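Odorant binding protein ASP5 (Apis mellifera, PDB 3R72) probably binds small hydrophobic odorants in an internal pocket and carries them in the honeybee antenna. Local coordinates at residues L55-N60 with D66-Q71; K17-K22 with T48-K53; K70-T75 with E79-G84. All coordinates share one frame; numbering follows the deposited sequence.

Contact 1 (L55-N60 with D66-Q71); sequences LRTFKN and DMIVKQ. With NBB (N-butyl-benzenesulfonamide), chain B; NBB (N-butyl-benzenesulfonamide), chain C.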
loop_
_atom_site.group_PDB
_atom_site.type_symbol
_atom_site.label_atom_id
_atom_site.label_comp_id
_atom_site.label_asym_id
_atom_site.label_seq_id
_atom_site.Cartn_x
_atom_site.Cartn_y
_atom_site.Cartn_z
ATOM N N LEU A 55 4.373 7.850 -1.261
ATOM C CA LEU A 55 5.367 7.184 -0.413
ATOM C C LEU A 55 6.670 6.873 -1.133
ATOM O O LEU A 55 7.604 6.356 -0.529
ATOM C CB LEU A 55 4.794 5.897 0.179
ATOM C CG LEU A 55 3.792 6.173 1.291
ATOM C CD1 LEU A 55 3.075 4.888 1.670
ATOM C CD2 LEU A 55 4.477 6.831 2.511
ATOM N N ARG A 56 6.717 7.145 -2.436
ATOM C CA ARG A 56 7.885 6.905 -3.270
ATOM C C ARG A 56 8.143 5.393 -3.456
ATOM O O ARG A 56 9.243 4.992 -3.842
ATOM C CB ARG A 56 9.130 7.626 -2.710
ATOM C CG ARG A 56 8.927 9.056 -2.196
ATOM C CD ARG A 56 8.770 9.999 -3.358
ATOM N NE ARG A 56 9.917 9.985 -4.273
ATOM C CZ ARG A 56 9.908 10.531 -5.489
ATOM N NH1 ARG A 56 8.821 11.135 -5.930
ATOM N NH2 ARG A 56 10.988 10.459 -6.261
ATOM N N THR A 57 7.120 4.575 -3.216
ATOM C CA THR A 57 7.236 3.136 -3.381
ATOM C C THR A 57 6.857 2.676 -4.792
ATOM O O THR A 57 7.058 1.514 -5.133
ATOM C CB THR A 57 6.407 2.428 -2.315
ATOM O OG1 THR A 57 5.063 2.900 -2.372
ATOM C CG2 THR A 57 6.982 2.667 -0.936
ATOM N N PHE A 58 6.328 3.594 -5.603
ATOM C CA PHE A 58 6.099 3.364 -7.019
ATOM C C PHE A 58 6.500 4.657 -7.715
ATOM O O PHE A 58 6.145 5.741 -7.253
ATOM C CB PHE A 58 4.635 3.026 -7.282
ATOM C CG PHE A 58 4.351 2.556 -8.687
ATOM C CD1 PHE A 58 4.477 1.232 -9.028
ATOM C CD2 PHE A 58 3.964 3.451 -9.666
ATOM C CE1 PHE A 58 4.180 0.783 -10.306
ATOM C CE2 PHE A 58 3.674 3.019 -10.957
ATOM C CZ PHE A 58 3.788 1.683 -11.279
ATOM N N LYS A 59 7.233 4.540 -8.812
ATOM C CA LYS A 59 7.771 5.696 -9.505
ATOM C C LYS A 59 8.095 5.306 -10.938
ATOM O O LYS A 59 8.660 4.234 -11.162
ATOM C CB LYS A 59 9.047 6.154 -8.776
ATOM C CG LYS A 59 9.772 7.316 -9.403
ATOM C CD LYS A 59 10.932 7.780 -8.526
ATOM C CE LYS A 59 12.111 6.813 -8.531
ATOM N NZ LYS A 59 13.302 7.390 -7.825
ATOM N N ASN A 60 7.767 6.168 -11.902
ATOM C CA ASN A 60 8.086 5.917 -13.304
ATOM C C ASN A 60 7.661 4.550 -13.807
ATOM O O ASN A 60 8.404 3.873 -14.512
ATOM C CB ASN A 60 9.579 6.110 -13.563
ATOM C CG ASN A 60 10.007 7.533 -13.382
ATOM O OD1 ASN A 60 9.255 8.466 -13.680
ATOM N ND2 ASN A 60 11.238 7.724 -12.924
ATOM N N ASP A 66 13.479 -1.042 -2.986
ATOM C CA ASP A 66 14.352 -0.514 -1.932
ATOM C C ASP A 66 13.563 0.446 -1.024
ATOM O O ASP A 66 13.711 0.406 0.196
ATOM C CB ASP A 66 15.573 0.228 -2.513
ATOM C CG ASP A 66 16.611 -0.686 -3.159
ATOM O OD1 ASP A 66 16.500 -1.933 -3.102
ATOM O OD2 ASP A 66 17.566 -0.119 -3.726
ATOM N N MET A 67 12.722 1.280 -1.622
ATOM C CA MET A 67 11.932 2.218 -0.836
ATOM C C MET A 67 10.789 1.535 -0.089
ATOM O O MET A 67 10.448 1.951 1.008
ATOM C CB MET A 67 11.401 3.346 -1.715
ATOM C CG MET A 67 10.666 4.389 -0.913
ATOM S SD MET A 67 11.709 5.235 0.312
ATOM C CE MET A 67 12.474 6.471 -0.738
ATOM N N ILE A 68 10.214 0.472 -0.654
ATOM C CA ILE A 68 9.221 -0.317 0.076
ATOM C C ILE A 68 9.848 -0.856 1.367
ATOM O O ILE A 68 9.245 -0.751 2.441
ATOM C CB ILE A 68 8.637 -1.437 -0.806
ATOM C CG1 ILE A 68 7.728 -0.806 -1.863
ATOM C CG2 ILE A 68 7.871 -2.449 0.021
ATOM C CD1 ILE A 68 7.291 -1.712 -2.984
ATOM N N VAL A 69 11.056 -1.406 1.274
ATOM C CA VAL A 69 11.722 -1.922 2.471
ATOM C C VAL A 69 12.063 -0.794 3.457
ATOM O O VAL A 69 11.838 -0.930 4.655
ATOM C CB VAL A 69 12.953 -2.789 2.101
ATOM C CG1 VAL A 69 13.759 -3.156 3.335
ATOM C CG2 VAL A 69 12.489 -4.046 1.348
ATOM N N LYS A 70 12.565 0.329 2.964
ATOM C CA LYS A 70 12.834 1.463 3.838
ATOM C C LYS A 70 11.576 1.953 4.535
ATOM O O LYS A 70 11.615 2.255 5.731
ATOM C CB LYS A 70 13.481 2.608 3.062
ATOM C CG LYS A 70 14.973 2.409 2.811
ATOM C CD LYS A 70 15.688 3.723 2.462
ATOM C CE LYS A 70 15.948 3.911 0.974
ATOM N NZ LYS A 70 14.827 3.580 0.080
ATOM N N GLN A 71 10.460 2.034 3.815
ATOM C CA GLN A 71 9.213 2.500 4.414
ATOM C C GLN A 71 8.728 1.546 5.485
ATOM O O GLN A 71 8.276 1.982 6.545
ATOM C CB GLN A 71 8.134 2.726 3.358
ATOM C CG GLN A 71 8.390 3.940 2.476
ATOM C CD GLN A 71 8.138 5.279 3.175
ATOM O OE1 GLN A 71 7.822 5.341 4.351
ATOM N NE2 GLN A 71 8.188 6.353 2.407
HETATM O O1S NBB B . 3.669 1.079 -0.626
HETATM S S NBB B . 3.020 1.002 0.630
HETATM O O2S NBB B . 2.097 2.066 0.921
HETATM N N10 NBB B . 4.170 1.002 1.743
HETATM C C11 NBB B . 5.240 0.028 1.694
HETATM C C12 NBB B . 5.669 -0.414 3.080
HETATM C C13 NBB B . 4.626 -1.260 3.810
HETATM C C14 NBB B . 4.517 -2.637 3.192
HETATM C C4 NBB B . 2.231 -0.431 0.732
HETATM C C5 NBB B . 1.481 -0.704 1.879
HETATM C C6 NBB B . 0.794 -1.919 2.019
HETATM C C1 NBB B . 0.836 -2.882 1.023
HETATM C C2 NBB B . 1.552 -2.625 -0.122
HETATM C C3 NBB B . 2.243 -1.424 -0.271
HETATM O O1S NBB C . 1.460 1.857 4.962
HETATM S S NBB C . 2.794 2.243 5.328
HETATM O O2S NBB C . 3.762 2.039 4.287
HETATM N N10 NBB C . 3.229 1.355 6.583
HETATM C C11 NBB C . 2.424 1.346 7.792
HETATM C C12 NBB C . 2.640 0.071 8.596
HETATM C C13 NBB C . 2.098 0.193 10.012
HETATM C C14 NBB C . 0.590 0.227 10.033
HETATM C C4 NBB C . 2.841 3.804 5.775
HETATM C C5 NBB C . 3.938 4.624 5.472
HETATM C C6 NBB C . 3.987 5.965 5.862
HETATM C C1 NBB C . 2.935 6.498 6.593
HETATM C C2 NBB C . 1.847 5.701 6.907
HETATM C C3 NBB C . 1.798 4.368 6.502
#
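Q71 reaches L55 with CG beside its own backbone N and anti to the carbonyl carbon (chi1 -71°), after which the chain bends at chi2 (-74°). Its amide thereby meets the backbone of L55, and Q71 NE2 donates to L55 O at 3.0 Å. The bond is clearly bent (N-H...O 141°), with the donor tilted off the carbonyl plane. The same nitrogen flanks a methyl, NE2 lying 3.7 Å from L55 CD2. An alanine here removes the amide, which would probably leave L55 O without a partner on helix 65-75 and the turn less firmly tied. That turn is a Schellman motif, R56 taking positive phi. In one of its two conformers, M67 brings CG to 3.3 Å from R56 O.

T57 holds OG1 between its backbone N and carbonyl carbon, which sends the hydroxyl to the ligand while T57 CB meets I68 CG1 at 3.5 Å, the side chains crossing at about a right angle. T57 OG1 comes within 2.9 Å of O1S of NBB in chain B, with M52 O also within hydrogen-bonding reach. Mostly apolar walls with a few polar points characterise the ligand pocket of this odorant-binding protein.

Contact 2 (K17-K22 with T48-K53); sequences KSCLQK and TTCIMK. With NBB (N-butyl-benzenesulfonamide), chain B.
C19 and C50 are joined covalently, SG to SG at 2.1 Å, and this disulfide is the centre of the contact between helices 5-23 and 42-54. The local helix axes run roughly antiparallel (142°) and approach to 9.4 Å, with the disulfide at the closest backbone pair: the CA atoms of C19 and C50 are 6.0 Å apart. The C50 sulfur is extended from its own helix, anti to the backbone N (chi1 -179°), whereas that of C19 lies beside its backbone N. The left-handed chi3 of -86° is close to the relaxed right angle of an unstrained disulfide.

Packing is tight on the inner side. C19 SG rests on I51, 3.7 Å from CD1, and C19 is further covered by Y47 and L54. I51 in turn leans on F121 and P122 of the C-terminal segment. One residue on, M52 turns to the ligand, its CE 3.4 Å from O1S of NBB in chain B.

The outer side is looser. K22 is exposed and extended beyond CG, and approaches only with its aliphatic part, CD lying 4.2 Å from C50 SG; C50 itself is partly exposed. No hydrogen bond crosses between the segments.

The bond belongs to the three-disulfide pattern of classical insect odorant-binding proteins, with C46-C101 and C91-C110. Covalent sulfur chemistry in place of polar bonding suggests that the link between these two helices probably relies on oxidised cysteines, consistent with a secreted protein.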
loop_
_atom_site.group_PDB
_atom_site.type_symbol
_atom_site.label_atom_id
_atom_site.label_comp_id
_atom_site.label_asym_id
_atom_site.label_seq_id
_atom_site.Cartn_x
_atom_site.Cartn_y
_atom_site.Cartn_z
ATOM N N LYS A 17 -6.504 11.428 2.620
ATOM C CA LYS A 17 -7.323 12.609 2.384
ATOM C C LYS A 17 -7.035 13.202 1.037
ATOM O O LYS A 17 -7.954 13.512 0.263
ATOM C CB LYS A 17 -7.012 13.699 3.410
ATOM C CG LYS A 17 -7.732 13.595 4.723
ATOM C CD LYS A 17 -7.912 14.981 5.367
ATOM C CE LYS A 17 -7.403 14.997 6.789
ATOM N NZ LYS A 17 -8.140 15.968 7.629
ATOM N N SER A 18 -5.755 13.398 0.766
ATOM C CA SER A 18 -5.284 13.961 -0.495
ATOM C C SER A 18 -5.721 13.108 -1.675
ATOM O O SER A 18 -6.320 13.587 -2.630
ATOM C CB SER A 18 -3.761 14.046 -0.484
ATOM O OG SER A 18 -3.260 14.542 -1.713
ATOM N N CYS A 19 -5.396 11.821 -1.614
ATOM C CA CYS A 19 -5.706 10.932 -2.735
ATOM C C CYS A 19 -7.227 10.704 -2.928
ATOM O O CYS A 19 -7.686 10.569 -4.069
ATOM C CB CYS A 19 -4.926 9.623 -2.583
ATOM S SG CYS A 19 -3.132 9.763 -2.868
ATOM N N LEU A 20 -8.003 10.642 -1.840
ATOM C CA LEU A 20 -9.469 10.457 -1.950
ATOM C C LEU A 20 -10.095 11.590 -2.733
ATOM O O LEU A 20 -11.013 11.384 -3.536
ATOM C CB LEU A 20 -10.169 10.389 -0.587
ATOM C CG LEU A 20 -10.167 9.097 0.226
ATOM C CD1 LEU A 20 -10.872 9.292 1.557
ATOM C CD2 LEU A 20 -10.778 7.916 -0.536
ATOM N N GLN A 21 -9.616 12.798 -2.462
ATOM C CA GLN A 21 -10.108 14.012 -3.100
ATOM C C GLN A 21 -9.730 14.013 -4.583
ATOM O O GLN A 21 -10.559 14.308 -5.439
ATOM C CB GLN A 21 -9.533 15.238 -2.394
ATOM N N LYS A 22 -8.472 13.676 -4.875
ATOM C CA LYS A 22 -7.942 13.674 -6.246
ATOM C C LYS A 22 -8.604 12.612 -7.150
ATOM O O LYS A 22 -8.963 12.879 -8.309
ATOM C CB LYS A 22 -6.436 13.446 -6.186
ATOM C CG LYS A 22 -5.737 13.261 -7.508
ATOM C CD LYS A 22 -4.228 13.290 -7.301
ATOM C CE LYS A 22 -3.476 13.183 -8.619
ATOM N NZ LYS A 22 -2.005 13.065 -8.394
ATOM N N THR A 48 -4.633 3.375 -5.132
ATOM C CA THR A 48 -3.436 2.712 -4.635
ATOM C C THR A 48 -2.178 3.284 -5.254
ATOM O O THR A 48 -1.160 3.420 -4.582
ATOM C CB THR A 48 -3.473 1.169 -4.730
ATOM O OG1 THR A 48 -3.408 0.709 -6.085
ATOM C CG2 THR A 48 -4.687 0.593 -4.012
ATOM N N THR A 49 -2.236 3.609 -6.539
ATOM C CA THR A 49 -1.092 4.213 -7.197
ATOM C C THR A 49 -0.786 5.603 -6.634
ATOM O O THR A 49 0.377 5.955 -6.456
ATOM C CB THR A 49 -1.308 4.319 -8.714
ATOM O OG1 THR A 49 -1.885 3.101 -9.195
ATOM C CG2 THR A 49 0.012 4.616 -9.440
ATOM N N CYS A 50 -1.827 6.381 -6.372
ATOM C CA CYS A 50 -1.670 7.706 -5.803
ATOM C C CYS A 50 -0.904 7.629 -4.478
ATOM O O CYS A 50 0.060 8.381 -4.258
ATOM C CB CYS A 50 -3.049 8.362 -5.621
ATOM S SG CYS A 50 -3.046 10.038 -4.933
ATOM N N ILE A 51 -1.301 6.691 -3.618
ATOM C CA ILE A 51 -0.667 6.535 -2.322
ATOM C C ILE A 51 0.776 6.053 -2.477
ATOM O O ILE A 51 1.692 6.582 -1.847
ATOM C CB ILE A 51 -1.469 5.552 -1.437
ATOM C CG1 ILE A 51 -2.821 6.148 -1.041
ATOM C CG2 ILE A 51 -0.686 5.127 -0.208
ATOM C CD1 ILE A 51 -2.767 7.345 -0.095
ATOM N N MET A 52 0.996 5.024 -3.303
ATOM C CA MET A 52 2.359 4.517 -3.450
ATOM C C MET A 52 3.278 5.568 -4.063
ATOM O O MET A 52 4.461 5.654 -3.724
ATOM C CB MET A 52 2.397 3.206 -4.234
ATOM C CG MET A 52 1.731 2.081 -3.455
ATOM S SD MET A 52 1.903 0.428 -4.150
ATOM C CE MET A 52 3.631 0.105 -3.899
ATOM N N LYS A 53 2.757 6.392 -4.970
ATOM C CA LYS A 53 3.589 7.468 -5.501
ATOM C C LYS A 53 3.962 8.500 -4.431
ATOM O O LYS A 53 5.100 8.983 -4.414
ATOM C CB LYS A 53 2.940 8.124 -6.723
ATOM C CG LYS A 53 3.023 7.253 -7.967
ATOM C CD LYS A 53 2.608 7.992 -9.214
ATOM C CE LYS A 53 2.919 7.161 -10.459
ATOM N NZ LYS A 53 3.017 7.980 -11.699
HETATM O O1S NBB B . 3.669 1.079 -0.626
HETATM S S NBB B . 3.020 1.002 0.630
HETATM O O2S NBB B . 2.097 2.066 0.921
HETATM N N10 NBB B . 4.170 1.002 1.743
HETATM C C11 NBB B . 5.240 0.028 1.694
HETATM C C12 NBB B . 5.669 -0.414 3.080
HETATM C C13 NBB B . 4.626 -1.260 3.810
HETATM C C14 NBB B . 4.517 -2.637 3.192
HETATM C C4 NBB B . 2.231 -0.431 0.732
HETATM C C5 NBB B . 1.481 -0.704 1.879
HETATM C C6 NBB B . 0.794 -1.919 2.019
HETATM C C1 NBB B . 0.836 -2.882 1.023
HETATM C C2 NBB B . 1.552 -2.625 -0.122
HETATM C C3 NBB B . 2.243 -1.424 -0.271
#

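Contact 3 (K70-T75 with E79-G84); sequences KQLEIT and EEVVIG. With NBB (N-butyl-benzenesulfonamide), chain C.
An apolar contact between consecutive helices, made chiefly by L72 against V81 and G84, joins helix 65-75 to the start of helix 81-91 near the edge of the fold. The evidence is in the leucine methyls, which divide the opposite face between them. L72 CD1 lies 3.7 Å from V81 O and 4.0 Å from V81 CG1, while L72 CD2 reaches G84 O at 3.8 Å. This division follows from L72 CG standing between its backbone N and carbonyl carbon (chi1 79°), which sets one methyl against V81 and the other against G84; the side chain crosses that of V81 obliquely. A beta carbon on G84 would sit close to L72 CD1, at 3.6 Å.

The pair forms a helical hairpin with a short connection, one piece of the all-helical, disulfide-braced fold of the PBP/GOBP family. Further along helix 81-91, K85 and V88 extend the surface against which L72 packs. At the margin E73 adds little, its CG standing 4.4 Å from V81 CG1; its carboxylate instead forms a salt bridge through OE2 with K85.

Both ligands are also met from helix 65-75. L72 lines the pocket of the NBB in chain B, and T75, whose CB turns away from helix 81-91, lines that of the NBB in chain C. T75 OG1 donates back to Q71 O at 2.7 Å, approaching from above the carbonyl plane (40° out of it). The same T75 OG1 lies 2.9 Å from N10 of NBB in chain C, and the T75 methyl CG2 lies 3.5 Å from C5 of its ring.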
loop_
_atom_site.group_PDB
_atom_site.type_symbol
_atom_site.label_atom_id
_atom_site.label_comp_id
_atom_site.label_asym_id
_atom_site.label_seq_id
_atom_site.Cartn_x
_atom_site.Cartn_y
_atom_site.Cartn_z
ATOM N N LYS A 70 12.565 0.329 2.964
ATOM C CA LYS A 70 12.834 1.463 3.838
ATOM C C LYS A 70 11.576 1.953 4.535
ATOM O O LYS A 70 11.615 2.255 5.731
ATOM C CB LYS A 70 13.481 2.608 3.062
ATOM C CG LYS A 70 14.973 2.409 2.811
ATOM C CD LYS A 70 15.688 3.723 2.462
ATOM C CE LYS A 70 15.948 3.911 0.974
ATOM N NZ LYS A 70 14.827 3.580 0.080
ATOM N N GLN A 71 10.460 2.034 3.815
ATOM C CA GLN A 71 9.213 2.500 4.414
ATOM C C GLN A 71 8.728 1.546 5.485
ATOM O O GLN A 71 8.276 1.982 6.545
ATOM C CB GLN A 71 8.134 2.726 3.358
ATOM C CG GLN A 71 8.390 3.940 2.476
ATOM C CD GLN A 71 8.138 5.279 3.175
ATOM O OE1 GLN A 71 7.822 5.341 4.351
ATOM N NE2 GLN A 71 8.188 6.353 2.407
ATOM N N LEU A 72 8.803 0.242 5.241
ATOM C CA LEU A 72 8.350 -0.692 6.259
ATOM C C LEU A 72 9.265 -0.611 7.498
ATOM O O LEU A 72 8.777 -0.690 8.622
ATOM C CB LEU A 72 8.138 -2.088 5.697
ATOM C CG LEU A 72 9.313 -3.016 5.451
ATOM C CD1 LEU A 72 9.782 -3.666 6.761
ATOM C CD2 LEU A 72 8.961 -4.062 4.405
ATOM N N GLU A 73 10.561 -0.384 7.299
ATOM C CA GLU A 73 11.490 -0.230 8.420
ATOM C C GLU A 73 11.190 1.003 9.271
ATOM O O GLU A 73 11.374 0.968 10.481
ATOM C CB GLU A 73 12.943 -0.185 7.931
ATOM C CG GLU A 73 13.422 -1.540 7.399
ATOM C CD GLU A 73 14.745 -1.495 6.629
ATOM O OE1 GLU A 73 15.106 -0.416 6.112
ATOM O OE2 GLU A 73 15.409 -2.553 6.496
ATOM N N ILE A 74 10.720 2.078 8.641
ATOM C CA ILE A 74 10.420 3.324 9.351
ATOM C C ILE A 74 8.995 3.393 9.899
ATOM O O ILE A 74 8.688 4.301 10.678
ATOM C CB ILE A 74 10.655 4.566 8.451
ATOM C CG1 ILE A 74 10.719 5.832 9.298
ATOM C CG2 ILE A 74 9.553 4.719 7.428
ATOM C CD1 ILE A 74 11.834 5.826 10.252
ATOM N N THR A 75 8.112 2.480 9.483
ATOM C CA THR A 75 6.710 2.546 9.910
ATOM C C THR A 75 6.114 1.330 10.607
ATOM O O THR A 75 5.063 1.456 11.225
ATOM C CB THR A 75 5.779 2.911 8.730
ATOM O OG1 THR A 75 5.815 1.866 7.753
ATOM C CG2 THR A 75 6.165 4.249 8.097
ATOM N N GLU A 79 8.642 -5.539 16.195
ATOM C CA GLU A 79 8.283 -6.961 16.246
ATOM C C GLU A 79 7.618 -7.478 14.960
ATOM O O GLU A 79 7.372 -8.681 14.836
ATOM C CB GLU A 79 7.375 -7.241 17.463
ATOM C CG GLU A 79 5.982 -6.526 17.478
ATOM C CD GLU A 79 5.988 -5.119 18.076
ATOM O OE1 GLU A 79 7.078 -4.538 18.240
ATOM O OE2 GLU A 79 4.889 -4.601 18.412
ATOM N N GLU A 80 7.321 -6.569 14.026
ATOM C CA GLU A 80 6.699 -6.914 12.747
ATOM C C GLU A 80 7.596 -6.737 11.516
ATOM O O GLU A 80 7.217 -7.149 10.418
ATOM C CB GLU A 80 5.411 -6.112 12.576
ATOM C CG GLU A 80 4.287 -6.636 13.467
ATOM C CD GLU A 80 3.046 -5.771 13.430
ATOM O OE1 GLU A 80 2.853 -5.043 12.428
ATOM O OE2 GLU A 80 2.270 -5.818 14.417
ATOM N N VAL A 81 8.780 -6.156 11.688
ATOM C CA VAL A 81 9.630 -5.768 10.548
ATOM C C VAL A 81 10.122 -6.964 9.719
ATOM O O VAL A 81 10.070 -6.937 8.488
ATOM C CB VAL A 81 10.823 -4.896 11.026
ATOM C CG1 VAL A 81 11.898 -4.738 9.959
ATOM C CG2 VAL A 81 10.299 -3.536 11.473
ATOM N N VAL A 82 10.596 -8.020 10.374
ATOM C CA VAL A 82 11.092 -9.180 9.640
ATOM C C VAL A 82 9.956 -9.844 8.871
ATOM O O VAL A 82 10.107 -10.195 7.694
ATOM C CB VAL A 82 11.847 -10.164 10.546
ATOM C CG1 VAL A 82 12.132 -11.470 9.808
ATOM C CG2 VAL A 82 13.126 -9.506 11.006
ATOM N N ILE A 83 8.814 -10.006 9.516
ATOM C CA ILE A 83 7.636 -10.551 8.865
ATOM C C ILE A 83 7.268 -9.683 7.651
ATOM O O ILE A 83 6.949 -10.209 6.583
ATOM C CB ILE A 83 6.430 -10.665 9.846
ATOM C CG1 ILE A 83 6.693 -11.707 10.944
ATOM C CG2 ILE A 83 5.140 -10.970 9.100
ATOM C CD1 ILE A 83 7.575 -12.874 10.546
ATOM N N GLY A 84 7.329 -8.364 7.801
ATOM C CA GLY A 84 7.064 -7.483 6.671
ATOM C C GLY A 84 8.062 -7.656 5.535
ATOM O O GLY A 84 7.682 -7.654 4.359
HETATM O O1S NBB C . 1.460 1.857 4.962
HETATM S S NBB C . 2.794 2.243 5.328
HETATM O O2S NBB C . 3.762 2.039 4.287
HETATM N N10 NBB C . 3.229 1.355 6.583
HETATM C C11 NBB C . 2.424 1.346 7.792
HETATM C C12 NBB C . 2.640 0.071 8.596
HETATM C C13 NBB C . 2.098 0.193 10.012
HETATM C C14 NBB C . 0.590 0.227 10.033
HETATM C C4 NBB C . 2.841 3.804 5.775
HETATM C C5 NBB C . 3.938 4.624 5.472
HETATM C C6 NBB C . 3.987 5.965 5.862
HETATM C C1 NBB C . 2.935 6.498 6.593
HETATM C C2 NBB C . 1.847 5.701 6.907
HETATM C C3 NBB C . 1.798 4.368 6.502
#

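Contacts 1 and 2 reach inward to buried pocket residues and have exposed rims, at R56 and K22; contact 3 lies farther out, its centre about 13 Å from the chain centre against about 10 Å, yet none of its touching residues is exposed. Contacts 1 and 3 share helix 65-75, tied in one to the turn near L55 and in the other to helix 81-91. Contact 2 adjoins contact 1, where T57 N approaches M52 O at 2.9 Å, a probable hydrogen bond. The chemistry differs: an amide bond with apolar packing, a covalent bridge, and mainly apolar packing, partly against backbone carbonyls. Contacts 1 and 3 meet both NBB molecules, L72 lying about 4 Å from that of chain B; contact 2 meets chain B.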